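Local coordinates for fimbrin (Schizosaccharomyces pombe, PDB 1RT8), which cross-links actin filaments through two actin-binding regions and acts in cell polarity, cytokinesis, mating and spore formation, at residues T216-N228 and C234-G246. Sequence-based numbering, arbitrary orientation.
Sequences TDVLQRAEQVLQN and CRKYLTPTAMVAG
On the tight side P240 fits as a knob into a hole on helix 218-228 formed by L219, A222, E223 and L226; A222 to P240 is the shortest CA-CA spacing between the segments (4.8 Å). Buried L226, which loses the most surface here, packs CD1 against P240 CD (3.5 Å) and L238 O (3.3 Å). The M243 chain, bent only at its last torsion (chi3 -67°), lays SD against A222 CB at 3.5 Å and swings CE to V225 CG1.

Toward solvent the packing thins: V218 and V244 meet tip to tip, CG2 to CG2 at 4.0 Å, and exposed L219 crosses V244. On the partly exposed margin beside the proline, R235 makes an end-on salt bridge to E223, NH1 to OE2 (2.8 Å) and NH2 to OE1 (3.1 Å), carboxylate and guanidinium planes 34° apart. L226 CB sits 3.5 Å above the guanidinium centre, and E230 also pairs with NH1. A methionine in place of R235 would probably leave the E223 and E230 carboxylates without their shared positive mate. Helix 240-244, N-capped by T239 OG1, which accepts A242 N-H and also bonds to E12, crosses helix 218-228 at 116°, as in the all-helical calponin-homology fold.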
ATOM      1  N   THR A 216      32.462 -17.737  19.551  1.00 40.88           N
ATOM      2  CA  THR A 216      33.297 -16.979  18.628  1.00 42.38           C
ATOM      3  C   THR A 216      32.936 -17.161  17.159  1.00 43.12           C
ATOM      4  O   THR A 216      32.983 -16.200  16.393  1.00 44.17           O
ATOM      5  CB  THR A 216      34.786 -17.307  18.824  1.00 42.01           C
ATOM      6  OG1 THR A 216      35.021 -18.684  18.509  1.00 44.30           O
ATOM      7  CG2 THR A 216      35.192 -17.040  20.270  1.00 41.80           C
ATOM      8  N   ASP A 217      32.589 -18.377  16.750  1.00 43.50           N
ATOM      9  CA  ASP A 217      32.203 -18.592  15.358  1.00 44.83           C
ATOM     10  C   ASP A 217      30.843 -17.914  15.156  1.00 43.65           C
ATOM     11  O   ASP A 217      29.841 -18.333  15.739  1.00 43.85           O
ATOM     12  CB  ASP A 217      32.097 -20.087  15.042  1.00 46.32           C
ATOM     13  CG  ASP A 217      31.790 -20.351  13.575  1.00 49.61           C
ATOM     14  OD1 ASP A 217      30.716 -19.920  13.103  1.00 49.99           O
ATOM     15  OD2 ASP A 217      32.624 -20.984  12.889  1.00 50.30           O
ATOM     16  N   VAL A 218      30.820 -16.861  14.340  1.00 42.11           N
ATOM     17  CA  VAL A 218      29.594 -16.107  14.090  1.00 41.99           C
ATOM     18  C   VAL A 218      28.487 -16.943  13.453  1.00 41.80           C
ATOM     19  O   VAL A 218      27.303 -16.724  13.713  1.00 39.90           O
ATOM     20  CB  VAL A 218      29.865 -14.868  13.192  1.00 42.36           C
ATOM     21  CG1 VAL A 218      30.244 -15.307  11.784  1.00 41.59           C
ATOM     22  CG2 VAL A 218      28.641 -13.973  13.162  1.00 41.36           C
ATOM     23  N   LEU A 219      28.867 -17.907  12.625  1.00 42.07           N
ATOM     24  CA  LEU A 219      27.877 -18.745  11.983  1.00 42.36           C
ATOM     25  C   LEU A 219      27.195 -19.624  13.019  1.00 42.18           C
ATOM     26  O   LEU A 219      25.996 -19.881  12.924  1.00 43.88           O
ATOM     27  CB  LEU A 219      28.526 -19.595  10.892  1.00 43.72           C
ATOM     28  CG  LEU A 219      27.569 -20.106   9.816  1.00 44.78           C
ATOM     29  CD1 LEU A 219      26.599 -18.994   9.404  1.00 44.39           C
ATOM     30  CD2 LEU A 219      28.375 -20.598   8.622  1.00 44.50           C
ATOM     31  N   GLN A 220      27.953 -20.075  14.016  1.00 40.44           N
ATOM     32  CA  GLN A 220      27.388 -20.914  15.070  1.00 39.83           C
ATOM     33  C   GLN A 220      26.548 -20.065  16.003  1.00 37.18           C
ATOM     34  O   GLN A 220      25.522 -20.511  16.511  1.00 37.19           O
ATOM     35  CB  GLN A 220      28.485 -21.601  15.887  1.00 41.56           C
ATOM     36  CG  GLN A 220      29.251 -22.685  15.148  1.00 45.87           C
ATOM     37  CD  GLN A 220      30.373 -23.268  15.993  1.00 48.49           C
ATOM     38  OE1 GLN A 220      30.149 -23.706  17.124  1.00 48.89           O
ATOM     39  NE2 GLN A 220      31.586 -23.276  15.447  1.00 49.14           N
ATOM     40  N   ARG A 221      26.993 -18.838  16.242  1.00 35.13           N
ATOM     41  CA  ARG A 221      26.248 -17.950  17.117  1.00 33.18           C
ATOM     42  C   ARG A 221      24.880 -17.668  16.499  1.00 31.22           C
ATOM     43  O   ARG A 221      23.867 -17.627  17.199  1.00 30.73           O
ATOM     44  CB  ARG A 221      27.008 -16.639  17.306  1.00 33.49           C
ATOM     45  CG  ARG A 221      26.359 -15.681  18.286  1.00 31.45           C
ATOM     46  CD  ARG A 221      27.083 -14.351  18.244  1.00 34.25           C
ATOM     47  NE  ARG A 221      28.518 -14.534  18.451  1.00 33.23           N
ATOM     48  CZ  ARG A 221      29.444 -13.651  18.098  1.00 36.22           C
ATOM     49  NH1 ARG A 221      29.083 -12.512  17.517  1.00 35.81           N
ATOM     50  NH2 ARG A 221      30.733 -13.906  18.315  1.00 34.66           N
ATOM     51  N   ALA A 222      24.861 -17.479  15.183  1.00 30.45           N
ATOM     52  CA  ALA A 222      23.624 -17.196  14.462  1.00 31.57           C
ATOM     53  C   ALA A 222      22.628 -18.333  14.636  1.00 33.44           C
ATOM     54  O   ALA A 222      21.429 -18.101  14.768  1.00 33.92           O
ATOM     55  CB  ALA A 222      23.915 -16.993  12.982  1.00 31.45           C
ATOM     56  N   GLU A 223      23.134 -19.562  14.624  1.00 34.24           N
ATOM     57  CA  GLU A 223      22.286 -20.736  14.789  1.00 36.07           C
ATOM     58  C   GLU A 223      21.741 -20.791  16.208  1.00 36.34           C
ATOM     59  O   GLU A 223      20.573 -21.109  16.422  1.00 37.11           O
ATOM     60  CB  GLU A 223      23.079 -22.006  14.483  1.00 38.12           C
ATOM     61  CG  GLU A 223      22.331 -23.291  14.779  1.00 42.04           C
ATOM     62  CD  GLU A 223      21.004 -23.381  14.051  1.00 43.32           C
ATOM     63  OE1 GLU A 223      20.990 -23.193  12.814  1.00 45.18           O
ATOM     64  OE2 GLU A 223      19.979 -23.650  14.715  1.00 44.77           O
ATOM     65  N   GLN A 224      22.593 -20.473  17.176  1.00 35.77           N
ATOM     66  CA  GLN A 224      22.193 -20.481  18.572  1.00 34.46           C
ATOM     67  C   GLN A 224      21.139 -19.417  18.812  1.00 33.96           C
ATOM     68  O   GLN A 224      20.219 -19.621  19.601  1.00 33.94           O
ATOM     69  CB  GLN A 224      23.408 -20.235  19.483  1.00 36.13           C
ATOM     70  CG  GLN A 224      24.291 -21.463  19.670  1.00 37.99           C
ATOM     71  CD  GLN A 224      25.645 -21.158  20.305  1.00 39.51           C
ATOM     72  OE1 GLN A 224      25.792 -20.209  21.076  1.00 40.16           O
ATOM     73  NE2 GLN A 224      26.637 -21.983  19.993  1.00 41.42           N
ATOM     74  N   VAL A 225      21.269 -18.282  18.128  1.00 33.45           N
ATOM     75  CA  VAL A 225      20.307 -17.193  18.278  1.00 32.82           C
ATOM     76  C   VAL A 225      18.940 -17.627  17.778  1.00 34.38           C
ATOM     77  O   VAL A 225      17.914 -17.314  18.394  1.00 34.01           O
ATOM     78  CB  VAL A 225      20.722 -15.928  17.471  1.00 34.11           C
ATOM     79  CG1 VAL A 225      19.506 -15.010  17.257  1.00 31.77           C
ATOM     80  CG2 VAL A 225      21.820 -15.170  18.214  1.00 32.13           C
ATOM     81  N   LEU A 226      18.929 -18.333  16.652  1.00 33.64           N
ATOM     82  CA  LEU A 226      17.679 -18.786  16.068  1.00 36.13           C
ATOM     83  C   LEU A 226      17.067 -19.913  16.887  1.00 38.32           C
ATOM     84  O   LEU A 226      15.855 -20.121  16.843  1.00 38.79           O
ATOM     85  CB  LEU A 226      17.893 -19.217  14.615  1.00 33.11           C
ATOM     86  CG  LEU A 226      18.227 -18.052  13.677  1.00 30.69           C
ATOM     87  CD1 LEU A 226      18.487 -18.569  12.263  1.00 28.00           C
ATOM     88  CD2 LEU A 226      17.086 -17.052  13.684  1.00 27.89           C
ATOM     89  N   GLN A 227      17.900 -20.638  17.635  1.00 40.31           N
ATOM     90  CA  GLN A 227      17.386 -21.708  18.482  1.00 41.88           C
ATOM     91  C   GLN A 227      16.709 -21.024  19.663  1.00 41.43           C
ATOM     92  O   GLN A 227      15.704 -21.510  20.178  1.00 42.56           O
ATOM     93  CB  GLN A 227      18.509 -22.634  18.965  1.00 42.64           C
ATOM     94  CG  GLN A 227      19.261 -23.342  17.848  1.00 44.13           C
ATOM     95  CD  GLN A 227      20.001 -24.582  18.329  1.00 46.07           C
ATOM     96  OE1 GLN A 227      20.542 -24.607  19.432  1.00 48.33           O
ATOM     97  NE2 GLN A 227      20.034 -25.611  17.494  1.00 47.11           N
ATOM     98  N   ASN A 228      17.261 -19.887  20.087  1.00 40.83           N
ATOM     99  CA  ASN A 228      16.668 -19.120  21.184  1.00 40.55           C
ATOM    100  C   ASN A 228      15.375 -18.485  20.692  1.00 41.46           C
ATOM    101  O   ASN A 228      14.508 -18.114  21.488  1.00 41.94           O
ATOM    102  CB  ASN A 228      17.607 -18.005  21.665  1.00 40.45           C
ATOM    103  CG  ASN A 228      18.542 -18.460  22.770  1.00 40.06           C
ATOM    104  OD1 ASN A 228      18.158 -19.247  23.643  1.00 38.78           O
ATOM    105  ND2 ASN A 228      19.769 -17.949  22.753  1.00 37.46           N
ATOM    106  N   CYS A 234       9.470 -17.861  17.452  1.00 42.84           N
ATOM    107  CA  CYS A 234       9.774 -16.778  16.519  1.00 42.40           C
ATOM    108  C   CYS A 234      10.911 -17.089  15.552  1.00 41.66           C
ATOM    109  O   CYS A 234      11.562 -16.171  15.042  1.00 40.20           O
ATOM    110  CB  CYS A 234      10.109 -15.494  17.274  1.00 43.97           C
ATOM    111  SG  CYS A 234       8.711 -14.702  18.077  1.00 47.57           S
ATOM    112  N   ARG A 235      11.174 -18.369  15.306  1.00 40.16           N
ATOM    113  CA  ARG A 235      12.223 -18.718  14.358  1.00 39.66           C
ATOM    114  C   ARG A 235      11.590 -18.747  12.975  1.00 40.00           C
ATOM    115  O   ARG A 235      11.418 -19.808  12.370  1.00 40.13           O
ATOM    116  CB  ARG A 235      12.851 -20.076  14.672  1.00 38.23           C
ATOM    117  CG  ARG A 235      13.905 -20.473  13.645  1.00 38.83           C
ATOM    118  CD  ARG A 235      14.806 -21.601  14.112  1.00 38.59           C
ATOM    119  NE  ARG A 235      15.868 -21.851  13.141  1.00 40.10           N
ATOM    120  CZ  ARG A 235      17.014 -22.462  13.425  1.00 39.79           C
ATOM    121  NH1 ARG A 235      17.252 -22.891  14.660  1.00 37.25           N
ATOM    122  NH2 ARG A 235      17.924 -22.640  12.475  1.00 39.37           N
ATOM    123  N   LYS A 236      11.248 -17.562  12.482  1.00 39.03           N
ATOM    124  CA  LYS A 236      10.607 -17.418  11.181  1.00 39.68           C
ATOM    125  C   LYS A 236      11.416 -16.540  10.226  1.00 40.10           C
ATOM    126  O   LYS A 236      12.020 -15.545  10.643  1.00 39.70           O
ATOM    127  CB  LYS A 236       9.216 -16.802  11.363  1.00 40.78           C
ATOM    128  CG  LYS A 236       8.288 -17.550  12.318  1.00 40.21           C
ATOM    129  CD  LYS A 236       7.861 -18.884  11.735  1.00 40.41           C
ATOM    130  CE  LYS A 236       6.733 -19.510  12.542  1.00 41.89           C
ATOM    131  NZ  LYS A 236       6.213 -20.736  11.870  1.00 40.05           N
ATOM    132  N   TYR A 237      11.416 -16.923   8.950  1.00 37.98           N
ATOM    133  CA  TYR A 237      12.104 -16.199   7.874  1.00 38.81           C
ATOM    134  C   TYR A 237      13.630 -16.233   7.834  1.00 38.21           C
ATOM    135  O   TYR A 237      14.223 -16.456   6.774  1.00 37.36           O
ATOM    136  CB  TYR A 237      11.692 -14.723   7.859  1.00 36.86           C
ATOM    137  CG  TYR A 237      10.217 -14.461   7.711  1.00 38.53           C
ATOM    138  CD1 TYR A 237       9.398 -14.327   8.829  1.00 40.03           C
ATOM    139  CD2 TYR A 237       9.637 -14.326   6.449  1.00 40.10           C
ATOM    140  CE1 TYR A 237       8.030 -14.060   8.695  1.00 42.19           C
ATOM    141  CE2 TYR A 237       8.275 -14.061   6.303  1.00 40.78           C
ATOM    142  CZ  TYR A 237       7.478 -13.930   7.427  1.00 41.68           C
ATOM    143  OH  TYR A 237       6.129 -13.671   7.292  1.00 43.60           O
ATOM    144  N   LEU A 238      14.258 -15.999   8.981  1.00 38.51           N
ATOM    145  CA  LEU A 238      15.718 -15.924   9.072  1.00 37.90           C
ATOM    146  C   LEU A 238      16.485 -17.231   9.272  1.00 38.13           C
ATOM    147  O   LEU A 238      16.095 -18.081  10.068  1.00 39.37           O
ATOM    148  CB  LEU A 238      16.088 -14.953  10.197  1.00 35.42           C
ATOM    149  CG  LEU A 238      17.512 -14.402  10.274  1.00 34.30           C
ATOM    150  CD1 LEU A 238      17.834 -13.626   9.003  1.00 30.76           C
ATOM    151  CD2 LEU A 238      17.635 -13.498  11.500  1.00 32.07           C
ATOM    152  N   THR A 239      17.586 -17.370   8.543  1.00 37.28           N
ATOM    153  CA  THR A 239      18.444 -18.542   8.655  1.00 37.43           C
ATOM    154  C   THR A 239      19.820 -18.062   9.117  1.00 37.79           C
ATOM    155  O   THR A 239      20.156 -16.883   8.976  1.00 37.63           O
ATOM    156  CB  THR A 239      18.623 -19.249   7.303  1.00 37.57           C
ATOM    157  OG1 THR A 239      19.258 -18.355   6.380  1.00 35.20           O
ATOM    158  CG2 THR A 239      17.275 -19.705   6.755  1.00 38.03           C
ATOM    159  N   PRO A 240      20.637 -18.969   9.665  1.00 38.28           N
ATOM    160  CA  PRO A 240      21.972 -18.583  10.132  1.00 38.86           C
ATOM    161  C   PRO A 240      22.767 -17.856   9.057  1.00 38.66           C
ATOM    162  O   PRO A 240      23.391 -16.831   9.325  1.00 38.16           O
ATOM    163  CB  PRO A 240      22.603 -19.917  10.506  1.00 40.08           C
ATOM    164  CG  PRO A 240      21.418 -20.717  10.977  1.00 39.93           C
ATOM    165  CD  PRO A 240      20.393 -20.402   9.908  1.00 39.23           C
ATOM    166  N   THR A 241      22.730 -18.388   7.839  1.00 38.54           N
ATOM    167  CA  THR A 241      23.451 -17.801   6.714  1.00 38.44           C
ATOM    168  C   THR A 241      22.849 -16.467   6.266  1.00 37.73           C
ATOM    169  O   THR A 241      23.578 -15.545   5.896  1.00 37.48           O
ATOM    170  CB  THR A 241      23.489 -18.778   5.506  1.00 40.01           C
ATOM    171  OG1 THR A 241      22.185 -19.334   5.299  1.00 39.98           O
ATOM    172  CG2 THR A 241      24.488 -19.908   5.755  1.00 40.13           C
ATOM    173  N   ALA A 242      21.523 -16.355   6.306  1.00 36.30           N
ATOM    174  CA  ALA A 242      20.865 -15.111   5.910  1.00 34.63           C
ATOM    175  C   ALA A 242      21.155 -14.031   6.950  1.00 33.73           C
ATOM    176  O   ALA A 242      21.215 -12.844   6.631  1.00 32.72           O
ATOM    177  CB  ALA A 242      19.357 -15.323   5.776  1.00 34.65           C
ATOM    178  N   MET A 243      21.334 -14.451   8.197  1.00 33.17           N
ATOM    179  CA  MET A 243      21.632 -13.516   9.271  1.00 34.34           C
ATOM    180  C   MET A 243      23.017 -12.917   9.086  1.00 35.01           C
ATOM    181  O   MET A 243      23.183 -11.694   9.072  1.00 34.45           O
ATOM    182  CB  MET A 243      21.591 -14.205  10.635  1.00 31.10           C
ATOM    183  CG  MET A 243      21.905 -13.242  11.772  1.00 30.05           C
ATOM    184  SD  MET A 243      22.044 -14.015  13.393  1.00 30.05           S
ATOM    185  CE  MET A 243      20.394 -14.516  13.645  1.00 24.70           C
ATOM    186  N   VAL A 244      24.008 -13.795   8.964  1.00 35.81           N
ATOM    187  CA  VAL A 244      25.395 -13.382   8.790  1.00 35.86           C
ATOM    188  C   VAL A 244      25.581 -12.613   7.488  1.00 35.44           C
ATOM    189  O   VAL A 244      26.454 -11.749   7.388  1.00 34.04           O
ATOM    190  CB  VAL A 244      26.331 -14.607   8.796  1.00 36.53           C
ATOM    191  CG1 VAL A 244      27.750 -14.190   8.458  1.00 38.40           C
ATOM    192  CG2 VAL A 244      26.293 -15.267  10.162  1.00 35.92           C
ATOM    193  N   ALA A 245      24.759 -12.930   6.493  1.00 36.72           N
ATOM    194  CA  ALA A 245      24.839 -12.253   5.202  1.00 36.28           C
ATOM    195  C   ALA A 245      24.177 -10.879   5.279  1.00 35.40           C
ATOM    196  O   ALA A 245      24.300 -10.076   4.362  1.00 35.10           O
ATOM    197  CB  ALA A 245      24.168 -13.098   4.129  1.00 36.68           C
ATOM    198  N   GLY A 246      23.469 -10.617   6.374  1.00 35.60           N
ATOM    199  CA  GLY A 246      22.802  -9.335   6.539  1.00 34.69           C
ATOM    200  C   GLY A 246      21.664  -9.070   5.566  1.00 34.22           C
ATOM    201  O   GLY A 246      21.463  -7.938   5.125  1.00 34.54           O
TER